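Local atomic coordinates of endonuclease 2 (Arabidopsis thaliana, PDB entry 4CXP), a protein that cleaves RNA and single-stranded DNA, and double-stranded DNA less well, with the help of three divalent metal ions, leaving 5'-phosphorylated products. Residues H126-V131 with H155-N160; V131-D136 with E212-A217; C218-K223 with Y237-I242. One frame throughout, in Å; residues are numbered along the deposited sequence. Where two conformers were deposited one is given.

The three contacts form a connected patch of one S1/P1 nuclease chain, running from a zinc site to the surface. Contacts 1 and 2 share Val131, where the loop that supplies a zinc ligand becomes strand 131-133; their centres lie about 10 Å apart. Contacts 2 and 3 use successive turns of helix 206-221, with centres about 12 Å apart. Contacts 1 and 3 meet through Trp157 of helix 153-169, which packs on Ala221, Arg239 and Ile242. Along the chain the segments of contacts 1 and 2 alternate, and contact 3 follows both. Helix 153-169 thus shares the zinc site with the loop, while helices 206-221 and 233-262 pack against both.

Contact 1: residues H126-V131 with H155-N160; sequences HQPLHV and HIWDSN. With ZN (zinc ion), chain F.
One zinc site of the trinuclear S1/P1 nuclease centre is put together here: the loop after helix 111-124 meets helix 153-169, and each supplies a ligand. His130 binds the zinc ion through NE2 at 2.1 Å. Asp158 takes the same metal with both carboxylate oxygens, unevenly, OD2 at 2.2 Å and OD1 at 2.5 Å. A water and His154 also belong to this coordination sphere. The imidazole and carboxylate planes stand 49° apart. Behind the ligands, Gln127 forms a second shell. With CG anti to the backbone N (chi1 -152°) and a bend at chi2, its amide reaches the helix, where NE2 donates to Asp158 OD1 at 2.9 Å in a nearly straight bond. The donor lies above the carboxylate plane, and the two flat groups are perpendicular; the oxygen gripped is the one with the longer bond to zinc. Trp1 N is a further partner of that oxygen. The other end of the amide, Gln127 OE1, accepts from Leu129 N at 2.8 Å, which fixes the rotation of the amide and ties it to the short 3-10 turn carrying His130. His130 ND1 is held by the backbone oxygen of His58, orienting the ring for the metal. Beside the site the Trp157 indole packs against the loop: Leu129 CD1 meets CD1 of Trp157 at 3.7 Å, and Pro128 CG lies 3.9 Å from Trp157 CZ3. Two histidines and a bidentate aspartate round one zinc, braced by a glutamine, make up metal site 2 of this nuclease type I enzyme.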
loop_
_atom_site.group_PDB
_atom_site.type_symbol
_atom_site.label_atom_id
_atom_site.label_comp_id
_atom_site.label_asym_id
_atom_site.label_seq_id
_atom_site.Cartn_x
_atom_site.Cartn_y
_atom_site.Cartn_z
ATOM N N HIS A 126 -2.587 -0.904 2.090
ATOM C CA HIS A 126 -2.891 0.391 2.686
ATOM C C HIS A 126 -3.646 1.349 1.779
ATOM O O HIS A 126 -4.090 2.393 2.248
ATOM C CB HIS A 126 -1.610 1.051 3.230
ATOM C CG HIS A 126 -1.170 0.466 4.530
ATOM N ND1 HIS A 126 -0.393 -0.658 4.646
ATOM C CD2 HIS A 126 -1.485 0.828 5.794
ATOM C CE1 HIS A 126 -0.258 -0.959 5.931
ATOM N NE2 HIS A 126 -0.907 -0.073 6.655
ATOM N N GLN A 127 -3.795 1.026 0.504
ATOM C CA GLN A 127 -4.583 1.872 -0.392
ATOM C C GLN A 127 -6.051 1.511 -0.121
ATOM O O GLN A 127 -6.438 0.364 -0.313
ATOM C CB GLN A 127 -4.167 1.589 -1.847
ATOM C CG GLN A 127 -4.338 2.725 -2.847
ATOM C CD GLN A 127 -5.771 2.992 -3.268
ATOM O OE1 GLN A 127 -6.630 3.270 -2.429
ATOM N NE2 GLN A 127 -6.035 2.940 -4.563
ATOM N N PRO A 128 -6.878 2.450 0.390
ATOM C CA PRO A 128 -8.249 2.067 0.748
ATOM C C PRO A 128 -9.002 1.317 -0.339
ATOM O O PRO A 128 -9.730 0.357 -0.047
ATOM C CB PRO A 128 -8.893 3.408 1.096
ATOM C CG PRO A 128 -7.735 4.216 1.631
ATOM C CD PRO A 128 -6.589 3.847 0.728
ATOM N N LEU A 129 -8.872 1.753 -1.587
ATOM C CA LEU A 129 -9.606 1.111 -2.673
ATOM C C LEU A 129 -8.985 -0.179 -3.182
ATOM O O LEU A 129 -9.526 -0.785 -4.076
ATOM C CB LEU A 129 -9.919 2.087 -3.794
ATOM C CG LEU A 129 -10.926 3.176 -3.425
ATOM C CD1 LEU A 129 -11.126 4.128 -4.579
ATOM C CD2 LEU A 129 -12.259 2.604 -3.008
ATOM N N HIS A 130 -7.895 -0.631 -2.560
ATOM C CA HIS A 130 -7.425 -2.007 -2.720
ATOM C C HIS A 130 -8.097 -2.980 -1.750
ATOM O O HIS A 130 -7.827 -4.162 -1.836
ATOM C CB HIS A 130 -5.901 -2.095 -2.611
ATOM C CG HIS A 130 -5.210 -1.729 -3.881
ATOM N ND1 HIS A 130 -4.389 -2.592 -4.554
ATOM C CD2 HIS A 130 -5.273 -0.612 -4.646
ATOM C CE1 HIS A 130 -3.981 -2.029 -5.674
ATOM N NE2 HIS A 130 -4.500 -0.820 -5.758
ATOM N N VAL A 131 -8.958 -2.485 -0.861
ATOM C CA VAL A 131 -9.746 -3.342 0.041
ATOM C C VAL A 131 -11.152 -2.753 -0.029
ATOM O O VAL A 131 -11.576 -1.937 0.822
ATOM C CB VAL A 131 -9.225 -3.368 1.492
ATOM C CG1 VAL A 131 -10.035 -4.356 2.320
ATOM C CG2 VAL A 131 -7.741 -3.693 1.520
ATOM N N HIS A 155 -8.117 5.096 -9.691
ATOM C CA HIS A 155 -6.932 5.774 -10.160
ATOM C C HIS A 155 -6.669 7.063 -9.384
ATOM O O HIS A 155 -5.516 7.436 -9.152
ATOM C CB HIS A 155 -7.060 6.051 -11.668
ATOM C CG HIS A 155 -5.778 6.496 -12.305
ATOM N ND1 HIS A 155 -5.395 7.815 -12.427
ATOM C CD2 HIS A 155 -4.778 5.772 -12.851
ATOM C CE1 HIS A 155 -4.229 7.883 -13.048
ATOM N NE2 HIS A 155 -3.833 6.657 -13.314
ATOM N N ILE A 156 -7.726 7.750 -8.996
ATOM C CA ILE A 156 -7.571 8.957 -8.187
ATOM C C ILE A 156 -6.829 8.622 -6.898
ATOM O O ILE A 156 -5.956 9.383 -6.472
ATOM C CB ILE A 156 -8.948 9.623 -7.969
ATOM C CG1 ILE A 156 -9.374 10.311 -9.281
ATOM C CG2 ILE A 156 -8.918 10.598 -6.810
ATOM C CD1 ILE A 156 -10.822 10.724 -9.318
ATOM N N TRP A 157 -7.188 7.508 -6.254
ATOM C CA TRP A 157 -6.523 7.074 -5.043
ATOM C C TRP A 157 -5.148 6.479 -5.292
ATOM O O TRP A 157 -4.227 6.700 -4.497
ATOM C CB TRP A 157 -7.463 6.149 -4.262
ATOM C CG TRP A 157 -8.498 6.943 -3.539
ATOM C CD1 TRP A 157 -9.635 7.518 -4.060
ATOM C CD2 TRP A 157 -8.408 7.399 -2.182
ATOM N NE1 TRP A 157 -10.259 8.261 -3.090
ATOM C CE2 TRP A 157 -9.532 8.195 -1.932
ATOM C CE3 TRP A 157 -7.492 7.185 -1.150
ATOM C CZ2 TRP A 157 -9.759 8.789 -0.694
ATOM C CZ3 TRP A 157 -7.731 7.756 0.075
ATOM C CH2 TRP A 157 -8.853 8.552 0.293
ATOM N N ASP A 158 -4.957 5.749 -6.385
ATOM C CA ASP A 158 -3.627 5.220 -6.666
ATOM C C ASP A 158 -2.630 6.345 -6.965
ATOM O O ASP A 158 -1.467 6.242 -6.555
ATOM C CB ASP A 158 -3.623 4.301 -7.904
ATOM C CG ASP A 158 -3.958 2.849 -7.624
ATOM O OD1 ASP A 158 -3.972 2.392 -6.458
ATOM O OD2 ASP A 158 -4.167 2.120 -8.632
ATOM N N SER A 159 -3.084 7.345 -7.724
ATOM C CA SER A 159 -2.190 8.273 -8.385
ATOM C C SER A 159 -2.581 9.739 -8.327
ATOM O O SER A 159 -1.731 10.587 -8.062
ATOM C CB SER A 159 -2.034 7.868 -9.862
ATOM O OG SER A 159 -1.388 6.622 -9.971
ATOM N N ASN A 160 -3.816 10.108 -8.671
ATOM C CA ASN A 160 -4.067 11.534 -8.924
ATOM C C ASN A 160 -3.909 12.412 -7.705
ATOM O O ASN A 160 -3.340 13.502 -7.815
ATOM C CB ASN A 160 -5.435 11.813 -9.545
ATOM C CG ASN A 160 -5.607 11.171 -10.893
ATOM O OD1 ASN A 160 -5.219 11.728 -11.942
ATOM N ND2 ASN A 160 -6.193 10.035 -10.896
HETATM ZN ZN ZN F . -4.491 0.243 -7.600
HETATM O O HOH W 1 -4.820 -1.052 -9.205
#

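Contact 2: residues V131-D136 with E212-A217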
loop_
_atom_site.group_PDB
_atom_site.type_symbol
_atom_site.label_atom_id
_atom_site.label_comp_id
_atom_site.label_asym_id
_atom_site.label_seq_id
_atom_site.Cartn_x
_atom_site.Cartn_y
_atom_site.Cartn_z
ATOM N N VAL A 131 -8.958 -2.485 -0.861
ATOM C CA VAL A 131 -9.746 -3.342 0.041
ATOM C C VAL A 131 -11.152 -2.753 -0.029
ATOM O O VAL A 131 -11.576 -1.937 0.822
ATOM C CB VAL A 131 -9.225 -3.368 1.492
ATOM C CG1 VAL A 131 -10.035 -4.356 2.320
ATOM C CG2 VAL A 131 -7.741 -3.693 1.520
ATOM N N SER A 132 -11.845 -3.070 -1.127
ATOM C CA SER A 132 -13.106 -2.420 -1.413
ATOM C C SER A 132 -13.960 -3.282 -2.311
ATOM O O SER A 132 -13.753 -4.512 -2.404
ATOM C CB SER A 132 -12.856 -1.004 -1.930
ATOM O OG SER A 132 -12.374 -0.995 -3.238
ATOM N N TYR A 133 -14.999 -2.674 -2.882
ATOM C CA TYR A 133 -16.129 -3.463 -3.304
ATOM C C TYR A 133 -15.854 -4.213 -4.584
ATOM O O TYR A 133 -15.494 -3.627 -5.625
ATOM C CB TYR A 133 -17.361 -2.609 -3.534
ATOM C CG TYR A 133 -17.906 -1.833 -2.360
ATOM C CD1 TYR A 133 -17.447 -2.019 -1.037
ATOM C CD2 TYR A 133 -18.936 -0.935 -2.562
ATOM C CE1 TYR A 133 -17.996 -1.299 0.005
ATOM C CE2 TYR A 133 -19.486 -0.228 -1.513
ATOM C CZ TYR A 133 -19.014 -0.410 -0.233
ATOM O OH TYR A 133 -19.575 0.308 0.793
ATOM N N ALA A 134 -16.192 -5.497 -4.565
ATOM C CA ALA A 134 -16.199 -6.268 -5.792
ATOM C C ALA A 134 -17.120 -5.639 -6.852
ATOM O O ALA A 134 -16.815 -5.668 -8.046
ATOM C CB ALA A 134 -16.699 -7.677 -5.510
ATOM N N SER A 135 -18.258 -5.105 -6.426
ATOM C CA SER A 135 -19.283 -4.635 -7.373
ATOM C C SER A 135 -18.850 -3.469 -8.275
ATOM O O SER A 135 -19.414 -3.274 -9.350
ATOM C CB SER A 135 -20.534 -4.258 -6.594
ATOM O OG SER A 135 -20.227 -3.196 -5.710
ATOM N N ASP A 136 -17.859 -2.683 -7.852
ATOM C CA ASP A 136 -17.323 -1.601 -8.705
ATOM C C ASP A 136 -15.832 -1.760 -8.981
ATOM O O ASP A 136 -15.137 -0.806 -9.362
ATOM C CB ASP A 136 -17.683 -0.205 -8.160
ATOM C CG ASP A 136 -17.308 -0.015 -6.709
ATOM O OD1 ASP A 136 -16.179 -0.345 -6.319
ATOM O OD2 ASP A 136 -18.163 0.472 -5.934
ATOM N N GLU A 212 -8.927 -1.516 8.487
ATOM C CA GLU A 212 -8.853 -0.048 8.458
ATOM C C GLU A 212 -9.167 0.472 7.070
ATOM O O GLU A 212 -9.790 1.522 6.909
ATOM C CB GLU A 212 -7.433 0.428 8.811
ATOM C CG GLU A 212 -6.937 0.146 10.228
ATOM C CD GLU A 212 -5.438 0.282 10.387
ATOM O OE1 GLU A 212 -4.727 0.332 9.366
ATOM O OE2 GLU A 212 -4.964 0.343 11.560
ATOM N N GLY A 213 -8.648 -0.215 6.056
ATOM C CA GLY A 213 -8.758 0.236 4.686
ATOM C C GLY A 213 -10.153 0.242 4.142
ATOM O O GLY A 213 -10.550 1.217 3.505
ATOM N N ILE A 214 -10.927 -0.820 4.374
ATOM C CA ILE A 214 -12.304 -0.812 3.895
ATOM C C ILE A 214 -13.109 0.265 4.632
ATOM O O ILE A 214 -13.978 0.909 4.052
ATOM C CB ILE A 214 -12.954 -2.200 3.962
ATOM C CG1 ILE A 214 -14.404 -2.177 3.488
ATOM C CG2 ILE A 214 -12.962 -2.772 5.361
ATOM C CD1 ILE A 214 -14.623 -1.845 2.050
ATOM N N GLN A 215 -12.811 0.498 5.905
ATOM C CA GLN A 215 -13.491 1.563 6.637
ATOM C C GLN A 215 -13.184 2.920 5.984
ATOM O O GLN A 215 -14.070 3.733 5.780
ATOM C CB GLN A 215 -13.113 1.522 8.117
ATOM C CG GLN A 215 -13.968 2.401 8.996
ATOM C CD GLN A 215 -15.408 1.975 9.031
ATOM O OE1 GLN A 215 -15.732 0.831 9.399
ATOM N NE2 GLN A 215 -16.293 2.872 8.684
ATOM N N ALA A 216 -11.922 3.133 5.612
ATOM C CA ALA A 216 -11.530 4.352 4.894
ATOM C C ALA A 216 -12.173 4.435 3.513
ATOM O O ALA A 216 -12.542 5.516 3.060
ATOM C CB ALA A 216 -10.016 4.441 4.752
ATOM N N ALA A 217 -12.304 3.297 2.840
ATOM C CA ALA A 217 -12.978 3.294 1.554
ATOM C C ALA A 217 -14.395 3.828 1.714
ATOM O O ALA A 217 -14.856 4.660 0.925
ATOM C CB ALA A 217 -12.977 1.901 0.947
#
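Ile214 holds CG1 anti to its own backbone nitrogen (chi1 179°) and then turns at chi2 (65°), which lays CD1 against the backbone of Val131 and Ser132. Val131 likewise has CG1 trans to its nitrogen, and this methyl meets Ile214 CB at 4.0 Å, the two side chains crossing at about a right angle. The Ile214 end goes further along the strand: CD1 stands 3.3 Å from Val131 O and 3.8 Å from Ser132 CA. It also meets Tyr133 CE1 at 4.0 Å, approaching the phenol ring obliquely. The contact joins strand 131-133, which pairs in parallel with strand 60-62, to helix 206-221 in the largely helical S1/P1 nuclease fold. Short-segment axes come within 7.0 Å and cross at -45°. Small residues of the helix face the strand here: Gly213, which has no side chain, and Ala217, whose single methyl CB lies 4.1 Å from Ser132 CB. Ile214 CA also makes a CA-H...O contact with Val131 O at 3.4 Å. Ser132 OG is hydrogen-bonded to Leu129 O, while the Tyr133 ring lies near that of Tyr222, whose OH is hydrogen-bonded to Tyr133 N. Ile60 and Ala210 also touch Val131, and Tyr68 and Thr62 touch Ile214.

Contact 3: residues C218-K223 with Y237-I242; sequences CDWAYK and YSRLPI
Trp220 and Arg239 meet with their flat groups almost perpendicular, indole and guanidinium planes 79° apart, where helix 206-221 packs on the long C-terminal helix 233-262 of the S1/P1 nuclease fold. Trp220 CE3 sits over one face of the guanidinium, off its centre, while Arg239 NE lies at the edge of the indole. The same arginine grips the Trp220 backbone side-on: NE donates to Trp220 O at 2.8 Å, in the carbonyl plane on a lone pair, and NH2 reaches that oxygen at 3.3 Å with a more bent geometry. A bend at chi2 (58°) turns the chain toward this carbonyl. The remaining nitrogen, NH1, donates to Ser238 OG at 2.8 Å, so in-plane bonds at both edges fix the rotation of the guanidinium. A methionine in place of Arg239 would probably leave Trp220 O without both donors and CE3 without the flat group it rests on. In the conformer described, Ile242 CG2 lies over a face of the indole, a CH-pi contact 4.1 Å from the centroid of the five-membered ring and 18° off the normal. Alongside, Ile242 CG1 touches Trp220 CD1 at 3.9 Å, while CZ3 of Trp220 lies 3.4 Å from Ser238 O.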
loop_
_atom_site.group_PDB
_atom_site.type_symbol
_atom_site.label_atom_id
_atom_site.label_comp_id
_atom_site.label_asym_id
_atom_site.label_seq_id
_atom_site.Cartn_x
_atom_site.Cartn_y
_atom_site.Cartn_z
ATOM N N CYS A 218 -15.100 3.363 2.753
ATOM C CA CYS A 218 -16.457 3.827 3.032
ATOM C C CYS A 218 -16.528 5.292 3.383
ATOM O O CYS A 218 -17.353 6.038 2.850
ATOM C CB CYS A 218 -17.085 3.040 4.187
ATOM S SG CYS A 218 -17.667 1.402 3.743
ATOM N N ASP A 219 -15.701 5.696 4.332
ATOM C CA ASP A 219 -15.850 7.022 4.940
ATOM C C ASP A 219 -15.186 8.138 4.166
ATOM O O ASP A 219 -15.546 9.297 4.340
ATOM C CB ASP A 219 -15.296 7.019 6.364
ATOM C CG ASP A 219 -16.023 6.074 7.297
ATOM O OD1 ASP A 219 -17.257 5.922 7.166
ATOM O OD2 ASP A 219 -15.364 5.505 8.174
ATOM N N TRP A 220 -14.183 7.802 3.354
ATOM C CA TRP A 220 -13.387 8.789 2.658
ATOM C C TRP A 220 -13.378 8.623 1.147
ATOM O O TRP A 220 -13.491 9.613 0.411
ATOM C CB TRP A 220 -11.944 8.780 3.167
ATOM C CG TRP A 220 -11.755 9.260 4.558
ATOM C CD1 TRP A 220 -11.339 8.542 5.641
ATOM C CD2 TRP A 220 -11.878 10.612 5.006
ATOM N NE1 TRP A 220 -11.214 9.357 6.734
ATOM C CE2 TRP A 220 -11.544 10.637 6.375
ATOM C CE3 TRP A 220 -12.225 11.808 4.371
ATOM C CZ2 TRP A 220 -11.571 11.809 7.128
ATOM C CZ3 TRP A 220 -12.241 12.983 5.128
ATOM C CH2 TRP A 220 -11.912 12.974 6.482
ATOM N N ALA A 221 -13.179 7.420 0.636
ATOM C CA ALA A 221 -12.985 7.272 -0.806
ATOM C C ALA A 221 -14.301 7.338 -1.565
ATOM O O ALA A 221 -14.498 8.184 -2.430
ATOM C CB ALA A 221 -12.204 5.999 -1.131
ATOM N N TYR A 222 -15.197 6.407 -1.257
ATOM C CA TYR A 222 -16.490 6.357 -1.902
ATOM C C TYR A 222 -17.416 7.480 -1.444
ATOM O O TYR A 222 -18.340 7.863 -2.167
ATOM C CB TYR A 222 -17.180 5.044 -1.575
ATOM C CG TYR A 222 -16.618 3.776 -2.185
ATOM C CD1 TYR A 222 -16.390 3.658 -3.542
ATOM C CD2 TYR A 222 -16.422 2.653 -1.400
ATOM C CE1 TYR A 222 -15.964 2.471 -4.099
ATOM C CE2 TYR A 222 -15.998 1.458 -1.943
ATOM C CZ TYR A 222 -15.766 1.371 -3.299
ATOM O OH TYR A 222 -15.385 0.151 -3.823
ATOM N N LYS A 223 -17.225 7.981 -0.234
ATOM C CA LYS A 223 -18.134 8.916 0.400
ATOM C C LYS A 223 -18.306 10.159 -0.436
ATOM O O LYS A 223 -17.333 10.831 -0.747
ATOM C CB LYS A 223 -17.597 9.305 1.770
ATOM C CG LYS A 223 -18.426 10.327 2.520
ATOM C CD LYS A 223 -19.842 9.892 2.765
ATOM C CE LYS A 223 -19.905 8.762 3.759
ATOM N NZ LYS A 223 -21.299 8.557 4.245
ATOM N N TYR A 237 -8.382 18.437 -0.762
ATOM C CA TYR A 237 -7.877 18.872 0.533
ATOM C C TYR A 237 -8.433 18.041 1.668
ATOM O O TYR A 237 -7.758 17.816 2.661
ATOM C CB TYR A 237 -8.156 20.357 0.766
ATOM C CG TYR A 237 -7.317 21.268 -0.083
ATOM C CD1 TYR A 237 -5.959 21.296 0.056
ATOM C CD2 TYR A 237 -7.909 22.128 -0.990
ATOM C CE1 TYR A 237 -5.197 22.149 -0.718
ATOM C CE2 TYR A 237 -7.163 22.984 -1.759
ATOM C CZ TYR A 237 -5.801 22.981 -1.633
ATOM O OH TYR A 237 -5.028 23.837 -2.385
ATOM N N SER A 238 -9.661 17.573 1.541
ATOM C CA SER A 238 -10.245 16.797 2.612
ATOM C C SER A 238 -9.718 15.367 2.665
ATOM O O SER A 238 -9.667 14.799 3.739
ATOM C CB SER A 238 -11.757 16.820 2.559
ATOM O OG SER A 238 -12.256 16.271 1.388
ATOM N N ARG A 239 -9.326 14.793 1.526
ATOM C CA ARG A 239 -8.824 13.422 1.488
ATOM C C ARG A 239 -7.314 13.332 1.595
ATOM O O ARG A 239 -6.803 12.257 1.892
ATOM C CB ARG A 239 -9.326 12.677 0.240
ATOM C CG ARG A 239 -10.711 12.095 0.382
ATOM C CD ARG A 239 -11.809 13.091 0.711
ATOM N NE ARG A 239 -13.088 12.406 0.715
ATOM C CZ ARG A 239 -14.244 12.988 0.927
ATOM N NH1 ARG A 239 -14.282 14.273 1.235
ATOM N NH2 ARG A 239 -15.340 12.268 0.845
ATOM N N LEU A 240 -6.592 14.417 1.393
ATOM C CA LEU A 240 -5.161 14.330 1.457
ATOM C C LEU A 240 -4.652 13.833 2.819
ATOM O O LEU A 240 -3.739 13.010 2.834
ATOM C CB LEU A 240 -4.538 15.643 1.020
ATOM C CG LEU A 240 -3.018 15.638 0.842
ATOM C CD1 LEU A 240 -2.494 14.646 -0.182
ATOM C CD2 LEU A 240 -2.596 17.049 0.468
ATOM N N PRO A 241 -5.239 14.259 3.962
ATOM C CA PRO A 241 -4.715 13.733 5.220
ATOM C C PRO A 241 -4.816 12.228 5.356
ATOM O O PRO A 241 -3.946 11.614 5.962
ATOM C CB PRO A 241 -5.529 14.470 6.293
ATOM C CG PRO A 241 -5.947 15.734 5.634
ATOM C CD PRO A 241 -6.198 15.347 4.199
ATOM N N ILE A 242 -5.847 11.623 4.793
ATOM C CA ILE A 242 -5.974 10.168 4.903
ATOM C C ILE A 242 -4.979 9.493 3.957
ATOM O O ILE A 242 -4.444 8.452 4.311
ATOM C CB ILE A 242 -7.442 9.652 4.790
ATOM C CG1 ILE A 242 -7.533 8.131 4.856
ATOM C CG2 ILE A 242 -8.066 10.020 3.483
ATOM C CD1 ILE A 242 -6.955 7.514 6.097
#